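Abietadiene synthase, chloroplastic (Abies grandis, PDB 3S9V) is a mostly helical plastid terpene synthase that combines a terpene synthase N-terminal domain with the metal-binding domain of its family. Local coordinates at residues Thr530-Tyr541 and Trp606-Thr614; Ile129-Met139 and Asp168-Leu176. All coordinates share one frame; numbering follows the deposited sequence.

Overall arrangement
The two contacts lie on opposite sides of the chain's centre, with their centres about 77 Å apart, and share no helix. Interaction 1 joins helices 521-541 and 599-621 in the interior of the metal-binding domain, where most of the touching residues are buried and large aromatic side chains interlock between the helices. Interaction 2 is only partly buried. It sets the C-terminal end of helix 122-136, with the loop after it, against the turns that lead into helix 174-187. Aromatic and aliphatic packing dominates both, but interaction 2 passes from phenylalanine, leucine and methionine contacts to an arginine-aspartate salt bridge at its edge.

Interaction 1 (Thr530-Tyr541 and Trp606-Thr614); sequences TSNFTVILDDLY and WKVQLEAYT
Tyr541 and Tyr613 meet because each holds its CG anti to its own carbonyl carbon (chi1 -79° and -71°), which leads both rings into the seam between helices 521-541 and 599-621. CB of Tyr613 packs against Tyr541 CD2 at 3.4 Å, while CD2 of Tyr613 lies over one face of the Tyr541 ring, near its rim. Thr614 OG1 approaches the edge of the same ring, 3.5 Å from Tyr541 CE2, and donates a hydrogen bond to Leu610 O. The Tyr541 hydroxyl rests on the methyl groups of Leu610 and is hydrogen-bonded beyond the pair to Thr554 OG1.

Tyr613 acts as a knob in a hole made by Thr534, Leu537, Asp538 and Tyr541. Asp538 CA lies over the rim of one face of its ring and Gln609 NE2 over the rim of the opposite face, and its OH comes within 3.0 Å of Thr534 O. Trp606 fills a second hole, among Thr530, Phe533, Thr534 and Leu537. Trp606 CZ3 reaches Leu537 CD1 at 3.6 Å. Trp606 CH2 meets Thr534 CG2 at 3.7 Å. That methyl can face the indole because Thr534 OG1 turns back to its own helix, donating to Ser531 O (2.6 Å). The two helix segments run in the same general direction, at 34°. Phe579 and Phe583 meet Trp606 edge-to-face from helix 570-594.

Asp538 and Asp539 open a sequence that matches the DDxxD motif, which in class I terpene synthases binds magnesium. The contact is mostly apolar, though the Asp538 carboxylate lies beside the Tyr613 ring, OD2 3.9 Å from Tyr613 CE1. Shape-matched packing dominates, while the hydroxyls of Thr530, Thr534, Tyr541 and Thr614 bond to Val526 O, Ser531 O, Thr554 OG1 and Leu610 O.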
loop_
_atom_site.group_PDB
_atom_site.type_symbol
_atom_site.label_atom_id
_atom_site.label_comp_id
_atom_site.label_asym_id
_atom_site.label_seq_id
_atom_site.Cartn_x
_atom_site.Cartn_y
_atom_site.Cartn_z
ATOM N N THR A 530 -4.866 -29.556 8.994
ATOM C CA THR A 530 -5.560 -29.195 10.218
ATOM C C THR A 530 -6.859 -28.444 9.930
ATOM O O THR A 530 -7.875 -28.704 10.566
ATOM C CB THR A 530 -4.664 -28.344 11.123
ATOM O OG1 THR A 530 -3.383 -28.982 11.247
ATOM C CG2 THR A 530 -5.281 -28.216 12.499
ATOM N N SER A 531 -6.832 -27.522 8.969
ATOM C CA SER A 531 -8.035 -26.772 8.609
ATOM C C SER A 531 -9.087 -27.717 8.042
ATOM O O SER A 531 -10.264 -27.636 8.393
ATOM C CB SER A 531 -7.722 -25.700 7.563
ATOM O OG SER A 531 -6.813 -24.743 8.066
ATOM N N ASN A 532 -8.661 -28.613 7.155
ATOM C CA ASN A 532 -9.585 -29.567 6.554
ATOM C C ASN A 532 -10.231 -30.407 7.652
ATOM O O ASN A 532 -11.424 -30.712 7.594
ATOM C CB ASN A 532 -8.859 -30.475 5.559
ATOM C CG ASN A 532 -9.713 -30.799 4.350
ATOM O OD1 ASN A 532 -10.846 -31.260 4.486
ATOM N ND2 ASN A 532 -9.178 -30.553 3.160
ATOM N N PHE A 533 -9.454 -30.777 8.663
ATOM C CA PHE A 533 -10.023 -31.558 9.745
ATOM C C PHE A 533 -10.995 -30.765 10.607
ATOM O O PHE A 533 -11.917 -31.341 11.172
ATOM C CB PHE A 533 -8.932 -32.185 10.610
ATOM C CG PHE A 533 -8.642 -33.611 10.243
ATOM C CD1 PHE A 533 -7.504 -33.945 9.519
ATOM C CD2 PHE A 533 -9.552 -34.615 10.562
ATOM C CE1 PHE A 533 -7.275 -35.254 9.116
ATOM C CE2 PHE A 533 -9.332 -35.932 10.161
ATOM C CZ PHE A 533 -8.190 -36.249 9.437
ATOM N N THR A 534 -10.805 -29.452 10.716
ATOM C CA THR A 534 -11.745 -28.663 11.508
ATOM C C THR A 534 -13.066 -28.591 10.739
ATOM O O THR A 534 -14.131 -28.476 11.338
ATOM C CB THR A 534 -11.224 -27.229 11.802
ATOM O OG1 THR A 534 -11.008 -26.518 10.576
ATOM C CG2 THR A 534 -9.926 -27.293 12.567
ATOM N N VAL A 535 -12.993 -28.680 9.412
ATOM C CA VAL A 535 -14.193 -28.642 8.578
ATOM C C VAL A 535 -14.940 -29.965 8.679
ATOM O O VAL A 535 -16.159 -29.986 8.857
ATOM C CB VAL A 535 -13.846 -28.377 7.094
ATOM C CG1 VAL A 535 -15.035 -28.724 6.197
ATOM C CG2 VAL A 535 -13.469 -26.921 6.914
ATOM N N ILE A 536 -14.195 -31.062 8.567
ATOM C CA ILE A 536 -14.745 -32.412 8.645
ATOM C C ILE A 536 -15.403 -32.673 10.002
ATOM O O ILE A 536 -16.536 -33.163 10.072
ATOM C CB ILE A 536 -13.630 -33.478 8.413
ATOM C CG1 ILE A 536 -13.149 -33.434 6.957
ATOM C CG2 ILE A 536 -14.140 -34.866 8.753
ATOM C CD1 ILE A 536 -11.954 -34.338 6.693
ATOM N N LEU A 537 -14.688 -32.354 11.079
ATOM C CA LEU A 537 -15.213 -32.564 12.422
ATOM C C LEU A 537 -16.364 -31.606 12.709
ATOM O O LEU A 537 -17.290 -31.936 13.453
ATOM C CB LEU A 537 -14.100 -32.402 13.462
ATOM C CG LEU A 537 -12.969 -33.433 13.334
ATOM C CD1 LEU A 537 -11.984 -33.280 14.485
ATOM C CD2 LEU A 537 -13.552 -34.827 13.340
ATOM N N ASP A 538 -16.311 -30.425 12.108
ATOM C CA ASP A 538 -17.373 -29.448 12.295
ATOM C C ASP A 538 -18.666 -30.043 11.743
ATOM O O ASP A 538 -19.724 -29.931 12.365
ATOM C CB ASP A 538 -17.053 -28.155 11.546
ATOM C CG ASP A 538 -17.993 -27.030 11.905
ATOM O OD1 ASP A 538 -17.953 -25.980 11.231
ATOM O OD2 ASP A 538 -18.769 -27.192 12.869
ATOM N N ASP A 539 -18.579 -30.670 10.569
ATOM C CA ASP A 539 -19.757 -31.283 9.960
ATOM C C ASP A 539 -20.191 -32.498 10.781
ATOM O O ASP A 539 -21.385 -32.735 10.979
ATOM C CB ASP A 539 -19.474 -31.718 8.513
ATOM C CG ASP A 539 -19.203 -30.542 7.581
ATOM O OD1 ASP A 539 -19.821 -29.467 7.762
ATOM O OD2 ASP A 539 -18.381 -30.700 6.648
ATOM N N LEU A 540 -19.214 -33.262 11.260
ATOM C CA LEU A 540 -19.500 -34.443 12.061
ATOM C C LEU A 540 -20.296 -34.070 13.314
ATOM O O LEU A 540 -21.375 -34.607 13.546
ATOM C CB LEU A 540 -18.199 -35.135 12.470
ATOM C CG LEU A 540 -18.402 -36.511 13.106
ATOM C CD1 LEU A 540 -18.988 -37.462 12.050
ATOM C CD2 LEU A 540 -17.083 -37.048 13.641
ATOM N N TYR A 541 -19.762 -33.151 14.116
ATOM C CA TYR A 541 -20.439 -32.724 15.337
ATOM C C TYR A 541 -21.731 -31.973 15.066
ATOM O O TYR A 541 -22.585 -31.883 15.934
ATOM C CB TYR A 541 -19.526 -31.843 16.197
ATOM C CG TYR A 541 -18.513 -32.619 16.999
ATOM C CD1 TYR A 541 -17.509 -33.356 16.370
ATOM C CD2 TYR A 541 -18.588 -32.663 18.389
ATOM C CE1 TYR A 541 -16.612 -34.126 17.109
ATOM C CE2 TYR A 541 -17.694 -33.431 19.136
ATOM C CZ TYR A 541 -16.714 -34.163 18.490
ATOM O OH TYR A 541 -15.861 -34.960 19.220
ATOM N N TRP A 606 -6.852 -29.903 20.594
ATOM C CA TRP A 606 -8.086 -30.534 20.125
ATOM C C TRP A 606 -9.126 -30.730 21.233
ATOM O O TRP A 606 -10.333 -30.655 20.980
ATOM C CB TRP A 606 -7.778 -31.879 19.441
ATOM C CG TRP A 606 -7.328 -31.717 18.011
ATOM C CD1 TRP A 606 -6.070 -31.897 17.523
ATOM C CD2 TRP A 606 -8.124 -31.253 16.913
ATOM N NE1 TRP A 606 -6.026 -31.566 16.188
ATOM C CE2 TRP A 606 -7.274 -31.167 15.789
ATOM C CE3 TRP A 606 -9.475 -30.895 16.772
ATOM C CZ2 TRP A 606 -7.728 -30.733 14.530
ATOM C CZ3 TRP A 606 -9.929 -30.461 15.521
ATOM C CH2 TRP A 606 -9.052 -30.385 14.416
ATOM N N LYS A 607 -8.662 -30.974 22.455
ATOM C CA LYS A 607 -9.566 -31.160 23.587
ATOM C C LYS A 607 -10.520 -29.974 23.679
ATOM O O LYS A 607 -11.732 -30.149 23.728
ATOM C CB LYS A 607 -8.770 -31.281 24.891
ATOM C CG LYS A 607 -9.617 -31.228 26.163
ATOM C CD LYS A 607 -8.739 -31.218 27.405
ATOM C CE LYS A 607 -9.547 -30.966 28.675
ATOM N NZ LYS A 607 -10.603 -31.997 28.885
ATOM N N VAL A 608 -9.965 -28.765 23.682
ATOM C CA VAL A 608 -10.774 -27.555 23.784
ATOM C C VAL A 608 -11.656 -27.341 22.559
ATOM O O VAL A 608 -12.787 -26.870 22.674
ATOM C CB VAL A 608 -9.874 -26.312 24.011
ATOM C CG1 VAL A 608 -10.716 -25.035 24.045
ATOM C CG2 VAL A 608 -9.110 -26.473 25.331
ATOM N N GLN A 609 -11.140 -27.701 21.389
ATOM C CA GLN A 609 -11.890 -27.549 20.148
ATOM C C GLN A 609 -13.125 -28.456 20.128
ATOM O O GLN A 609 -14.233 -28.014 19.788
ATOM C CB GLN A 609 -11.007 -27.889 18.949
ATOM C CG GLN A 609 -11.668 -27.610 17.610
ATOM C CD GLN A 609 -11.976 -26.136 17.442
ATOM O OE1 GLN A 609 -11.080 -25.298 17.525
ATOM N NE2 GLN A 609 -13.244 -25.809 17.209
ATOM N N LEU A 610 -12.932 -29.722 20.488
ATOM C CA LEU A 610 -14.034 -30.676 20.492
ATOM C C LEU A 610 -15.060 -30.287 21.553
ATOM O O LEU A 610 -16.269 -30.437 21.348
ATOM C CB LEU A 610 -13.510 -32.097 20.725
ATOM C CG LEU A 610 -12.486 -32.569 19.678
ATOM C CD1 LEU A 610 -12.142 -34.013 19.929
ATOM C CD2 LEU A 610 -13.043 -32.411 18.283
ATOM N N GLU A 611 -14.575 -29.776 22.681
ATOM C CA GLU A 611 -15.467 -29.336 23.736
ATOM C C GLU A 611 -16.336 -28.199 23.204
ATOM O O GLU A 611 -17.526 -28.146 23.498
ATOM C CB GLU A 611 -14.668 -28.890 24.964
ATOM C CG GLU A 611 -14.553 -29.979 26.018
ATOM C CD GLU A 611 -13.351 -29.814 26.933
ATOM O OE1 GLU A 611 -13.062 -28.672 27.358
ATOM O OE2 GLU A 611 -12.700 -30.841 27.238
ATOM N N ALA A 612 -15.753 -27.303 22.409
ATOM C CA ALA A 612 -16.536 -26.206 21.846
ATOM C C ALA A 612 -17.597 -26.761 20.878
ATOM O O ALA A 612 -18.738 -26.300 20.870
ATOM C CB ALA A 612 -15.623 -25.209 21.124
ATOM N N TYR A 613 -17.219 -27.743 20.060
ATOM C CA TYR A 613 -18.169 -28.355 19.125
ATOM C C TYR A 613 -19.276 -29.039 19.915
ATOM O O TYR A 613 -20.445 -28.996 19.542
ATOM C CB TYR A 613 -17.499 -29.412 18.241
ATOM C CG TYR A 613 -16.548 -28.885 17.197
ATOM C CD1 TYR A 613 -16.799 -27.680 16.530
ATOM C CD2 TYR A 613 -15.414 -29.614 16.836
ATOM C CE1 TYR A 613 -15.942 -27.218 15.530
ATOM C CE2 TYR A 613 -14.552 -29.160 15.833
ATOM C CZ TYR A 613 -14.821 -27.967 15.188
ATOM O OH TYR A 613 -13.975 -27.527 14.198
ATOM N N THR A 614 -18.888 -29.680 21.010
ATOM C CA THR A 614 -19.830 -30.388 21.857
ATOM C C THR A 614 -20.877 -29.470 22.484
ATOM O O THR A 614 -22.043 -29.845 22.589
ATOM C CB THR A 614 -19.090 -31.153 22.970
ATOM O OG1 THR A 614 -18.255 -32.155 22.375
ATOM C CG2 THR A 614 -20.080 -31.826 23.916
HETATM O O HOH W 1 -22.126 -28.867 16.786
#

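Interaction 2 (Ile129-Met139 and Asp168-Leu176); sequences IEFFRTQAGKM and DLPYDLPFL
The Phe132 ring is approached by three residues of 168-176. Leu169 crosses it at about a right angle: its CD2 comes closest, 3.4 Å from Phe132 CD1, with CD1 over one face in a CH-pi contact 4.2 Å from the centroid of the Phe132 ring. Pro170 CD comes to the ring edge and Leu176 CD1 arrives obliquely, 3.8 Å from Phe132 CE1. The ring is carried to them by an extended first torsion, CG anti to the backbone N (chi1 177°).

At the other end of the contact Met139 lies across the Phe175 ring. Its CB sits almost on the ring normal, 3.9 Å from the Phe175 centroid, and bends at chi2 and chi3 fold the chain over the same ring, giving an oblique Met-aromatic contact. Between these two rings, Ala136 CB touches Leu173 CD1 at 3.8 Å.

Arg133 runs along the outer side. Its CG packs on Pro170 CG at 3.7 Å, and the guanidinium makes a long salt bridge, NH1 to Asp168 OD2 at 3.6 Å, with the two charged planes 40° apart.

Pro170 centres an inverse gamma turn and starts a type I turn ending at Leu173, the N-cap of helix 174-187. Helix 151-164 packs on the apolar side through Phe155, which touches both Phe132 and Leu176, and helix 101-117 meets Met139 through Tyr102.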
loop_
_atom_site.group_PDB
_atom_site.type_symbol
_atom_site.label_atom_id
_atom_site.label_comp_id
_atom_site.label_asym_id
_atom_site.label_seq_id
_atom_site.Cartn_x
_atom_site.Cartn_y
_atom_site.Cartn_z
ATOM N N ILE A 129 13.210 28.583 -31.268
ATOM C CA ILE A 129 12.143 29.485 -31.684
ATOM C C ILE A 129 11.203 28.772 -32.644
ATOM O O ILE A 129 9.978 28.852 -32.502
ATOM C CB ILE A 129 12.707 30.756 -32.369
ATOM C CG1 ILE A 129 13.287 31.695 -31.310
ATOM C CG2 ILE A 129 11.608 31.475 -33.146
ATOM C CD1 ILE A 129 13.816 32.996 -31.871
ATOM N N GLU A 130 11.782 28.062 -33.606
ATOM C CA GLU A 130 10.995 27.334 -34.592
ATOM C C GLU A 130 10.162 26.253 -33.929
ATOM O O GLU A 130 8.986 26.088 -34.255
ATOM C CB GLU A 130 11.912 26.726 -35.651
ATOM C CG GLU A 130 12.878 27.751 -36.232
ATOM C CD GLU A 130 13.730 27.207 -37.361
ATOM O OE1 GLU A 130 14.066 26.003 -37.338
ATOM O OE2 GLU A 130 14.078 27.997 -38.265
ATOM N N PHE A 131 10.757 25.512 -32.997
ATOM C CA PHE A 131 9.992 24.475 -32.314
ATOM C C PHE A 131 8.846 25.115 -31.553
ATOM O O PHE A 131 7.703 24.682 -31.658
ATOM C CB PHE A 131 10.835 23.697 -31.309
ATOM C CG PHE A 131 10.010 22.800 -30.431
ATOM C CD1 PHE A 131 9.606 21.548 -30.883
ATOM C CD2 PHE A 131 9.556 23.240 -29.191
ATOM C CE1 PHE A 131 8.762 20.755 -30.119
ATOM C CE2 PHE A 131 8.711 22.453 -28.422
ATOM C CZ PHE A 131 8.313 21.209 -28.885
ATOM N N PHE A 132 9.160 26.146 -30.779
ATOM C CA PHE A 132 8.146 26.831 -29.990
ATOM C C PHE A 132 6.991 27.309 -30.861
ATOM O O PHE A 132 5.831 27.190 -30.474
ATOM C CB PHE A 132 8.766 28.012 -29.238
ATOM C CG PHE A 132 7.768 28.821 -28.444
ATOM C CD1 PHE A 132 6.939 29.744 -29.072
ATOM C CD2 PHE A 132 7.655 28.654 -27.072
ATOM C CE1 PHE A 132 6.014 30.485 -28.343
ATOM C CE2 PHE A 132 6.734 29.387 -26.335
ATOM C CZ PHE A 132 5.914 30.303 -26.969
ATOM N N ARG A 133 7.310 27.849 -32.034
ATOM C CA ARG A 133 6.282 28.338 -32.947
ATOM C C ARG A 133 5.428 27.198 -33.508
ATOM O O ARG A 133 4.206 27.314 -33.595
ATOM C CB ARG A 133 6.917 29.136 -34.097
ATOM C CG ARG A 133 5.950 29.465 -35.231
ATOM C CD ARG A 133 6.459 30.614 -36.095
ATOM N NE ARG A 133 7.831 30.403 -36.532
ATOM C CZ ARG A 133 8.862 31.141 -36.141
ATOM N NH1 ARG A 133 8.681 32.156 -35.299
ATOM N NH2 ARG A 133 10.078 30.860 -36.590
ATOM N N THR A 134 6.061 26.092 -33.878
ATOM C CA THR A 134 5.303 24.975 -34.419
ATOM C C THR A 134 4.441 24.336 -33.338
ATOM O O THR A 134 3.278 24.010 -33.564
ATOM C CB THR A 134 6.221 23.898 -35.008
ATOM O OG1 THR A 134 7.103 24.492 -35.968
ATOM C CG2 THR A 134 5.389 22.821 -35.691
ATOM N N GLN A 135 5.016 24.167 -32.156
ATOM C CA GLN A 135 4.296 23.564 -31.044
ATOM C C GLN A 135 3.215 24.494 -30.484
ATOM O O GLN A 135 2.168 24.033 -30.032
ATOM C CB GLN A 135 5.276 23.186 -29.933
ATOM C CG GLN A 135 4.612 22.483 -28.767
ATOM C CD GLN A 135 3.949 21.193 -29.191
ATOM O OE1 GLN A 135 4.622 20.245 -29.604
ATOM N NE2 GLN A 135 2.620 21.151 -29.104
ATOM N N ALA A 136 3.464 25.802 -30.510
ATOM C CA ALA A 136 2.489 26.751 -29.980
ATOM C C ALA A 136 1.169 26.693 -30.746
ATOM O O ALA A 136 0.104 26.901 -30.171
ATOM C CB ALA A 136 3.060 28.174 -30.013
ATOM N N GLY A 137 1.246 26.393 -32.041
ATOM C CA GLY A 137 0.049 26.316 -32.860
ATOM C C GLY A 137 -0.719 25.006 -32.795
ATOM O O GLY A 137 -1.741 24.860 -33.466
ATOM N N LYS A 138 -0.245 24.053 -31.999
ATOM C CA LYS A 138 -0.911 22.753 -31.871
ATOM C C LYS A 138 -1.382 22.473 -30.444
ATOM O O LYS A 138 -1.794 21.356 -30.122
ATOM C CB LYS A 138 0.034 21.627 -32.304
ATOM C CG LYS A 138 0.513 21.720 -33.743
ATOM C CD LYS A 138 1.304 20.480 -34.156
ATOM C CE LYS A 138 2.565 20.303 -33.321
ATOM N NZ LYS A 138 3.420 19.190 -33.830
ATOM N N MET A 139 -1.327 23.495 -29.595
ATOM C CA MET A 139 -1.720 23.355 -28.198
ATOM C C MET A 139 -3.184 22.988 -27.976
ATOM O O MET A 139 -3.567 22.579 -26.879
ATOM C CB MET A 139 -1.383 24.638 -27.433
ATOM C CG MET A 139 0.115 24.892 -27.304
ATOM S SD MET A 139 1.029 23.424 -26.730
ATOM C CE MET A 139 0.509 23.341 -25.047
ATOM N N ASP A 168 10.863 36.748 -31.555
ATOM C CA ASP A 168 9.817 36.539 -32.550
ATOM C C ASP A 168 8.939 35.322 -32.270
ATOM O O ASP A 168 9.198 34.226 -32.762
ATOM C CB ASP A 168 10.456 36.427 -33.939
ATOM C CG ASP A 168 9.431 36.330 -35.054
ATOM O OD1 ASP A 168 8.410 37.046 -34.990
ATOM O OD2 ASP A 168 9.657 35.546 -36.001
ATOM N N LEU A 169 7.890 35.528 -31.484
ATOM C CA LEU A 169 6.979 34.447 -31.141
ATOM C C LEU A 169 5.545 34.802 -31.523
ATOM O O LEU A 169 5.176 35.975 -31.577
ATOM C CB LEU A 169 7.057 34.144 -29.641
ATOM C CG LEU A 169 8.424 33.732 -29.086
ATOM C CD1 LEU A 169 8.335 33.527 -27.580
ATOM C CD2 LEU A 169 8.889 32.461 -29.773
ATOM N N PRO A 170 4.719 33.781 -31.791
ATOM C CA PRO A 170 3.312 33.913 -32.179
ATOM C C PRO A 170 2.427 34.451 -31.063
ATOM O O PRO A 170 1.384 33.868 -30.763
ATOM C CB PRO A 170 2.925 32.484 -32.554
ATOM C CG PRO A 170 4.219 31.852 -32.922
ATOM C CD PRO A 170 5.144 32.376 -31.877
ATOM N N TYR A 171 2.836 35.562 -30.459
ATOM C CA TYR A 171 2.086 36.169 -29.363
ATOM C C TYR A 171 0.597 36.311 -29.633
ATOM O O TYR A 171 -0.213 36.226 -28.709
ATOM C CB TYR A 171 2.655 37.550 -29.029
ATOM C CG TYR A 171 4.108 37.527 -28.624
ATOM C CD1 TYR A 171 4.527 36.829 -27.492
ATOM C CD2 TYR A 171 5.070 38.184 -29.384
ATOM C CE1 TYR A 171 5.865 36.783 -27.133
ATOM C CE2 TYR A 171 6.412 38.146 -29.031
ATOM C CZ TYR A 171 6.804 37.442 -27.908
ATOM O OH TYR A 171 8.140 37.380 -27.579
ATOM N N ASP A 172 0.229 36.530 -30.891
ATOM C CA ASP A 172 -1.178 36.704 -31.232
ATOM C C ASP A 172 -2.002 35.430 -31.265
ATOM O O ASP A 172 -3.220 35.489 -31.417
ATOM C CB ASP A 172 -1.312 37.433 -32.564
ATOM C CG ASP A 172 -0.783 38.846 -32.497
ATOM O OD1 ASP A 172 -1.154 39.555 -31.538
ATOM O OD2 ASP A 172 -0.007 39.249 -33.393
ATOM N N LEU A 173 -1.353 34.279 -31.139
ATOM C CA LEU A 173 -2.096 33.027 -31.131
ATOM C C LEU A 173 -3.040 33.065 -29.937
ATOM O O LEU A 173 -2.642 33.453 -28.838
ATOM C CB LEU A 173 -1.159 31.828 -30.990
ATOM C CG LEU A 173 -0.448 31.333 -32.245
ATOM C CD1 LEU A 173 0.398 30.119 -31.895
ATOM C CD2 LEU A 173 -1.477 30.979 -33.308
ATOM N N PRO A 174 -4.305 32.668 -30.136
ATOM C CA PRO A 174 -5.261 32.682 -29.025
ATOM C C PRO A 174 -4.668 32.078 -27.757
ATOM O O PRO A 174 -4.661 32.719 -26.708
ATOM C CB PRO A 174 -6.432 31.880 -29.579
ATOM C CG PRO A 174 -6.433 32.288 -31.008
ATOM C CD PRO A 174 -4.956 32.208 -31.375
ATOM N N PHE A 175 -4.148 30.857 -27.860
ATOM C CA PHE A 175 -3.561 30.184 -26.705
ATOM C C PHE A 175 -2.583 31.051 -25.907
ATOM O O PHE A 175 -2.702 31.171 -24.690
ATOM C CB PHE A 175 -2.833 28.909 -27.132
ATOM C CG PHE A 175 -2.128 28.213 -25.997
ATOM C CD1 PHE A 175 -2.853 27.538 -25.016
ATOM C CD2 PHE A 175 -0.740 28.267 -25.883
ATOM C CE1 PHE A 175 -2.208 26.929 -23.941
ATOM C CE2 PHE A 175 -0.086 27.662 -24.810
ATOM C CZ PHE A 175 -0.823 26.991 -23.838
ATOM N N LEU A 176 -1.617 31.649 -26.594
ATOM C CA LEU A 176 -0.617 32.469 -25.928
ATOM C C LEU A 176 -1.150 33.806 -25.445
ATOM O O LEU A 176 -0.791 34.267 -24.356
ATOM C CB LEU A 176 0.578 32.678 -26.854
ATOM C CG LEU A 176 1.269 31.350 -27.173
ATOM C CD1 LEU A 176 2.406 31.556 -28.160
ATOM C CD2 LEU A 176 1.779 30.736 -25.875
#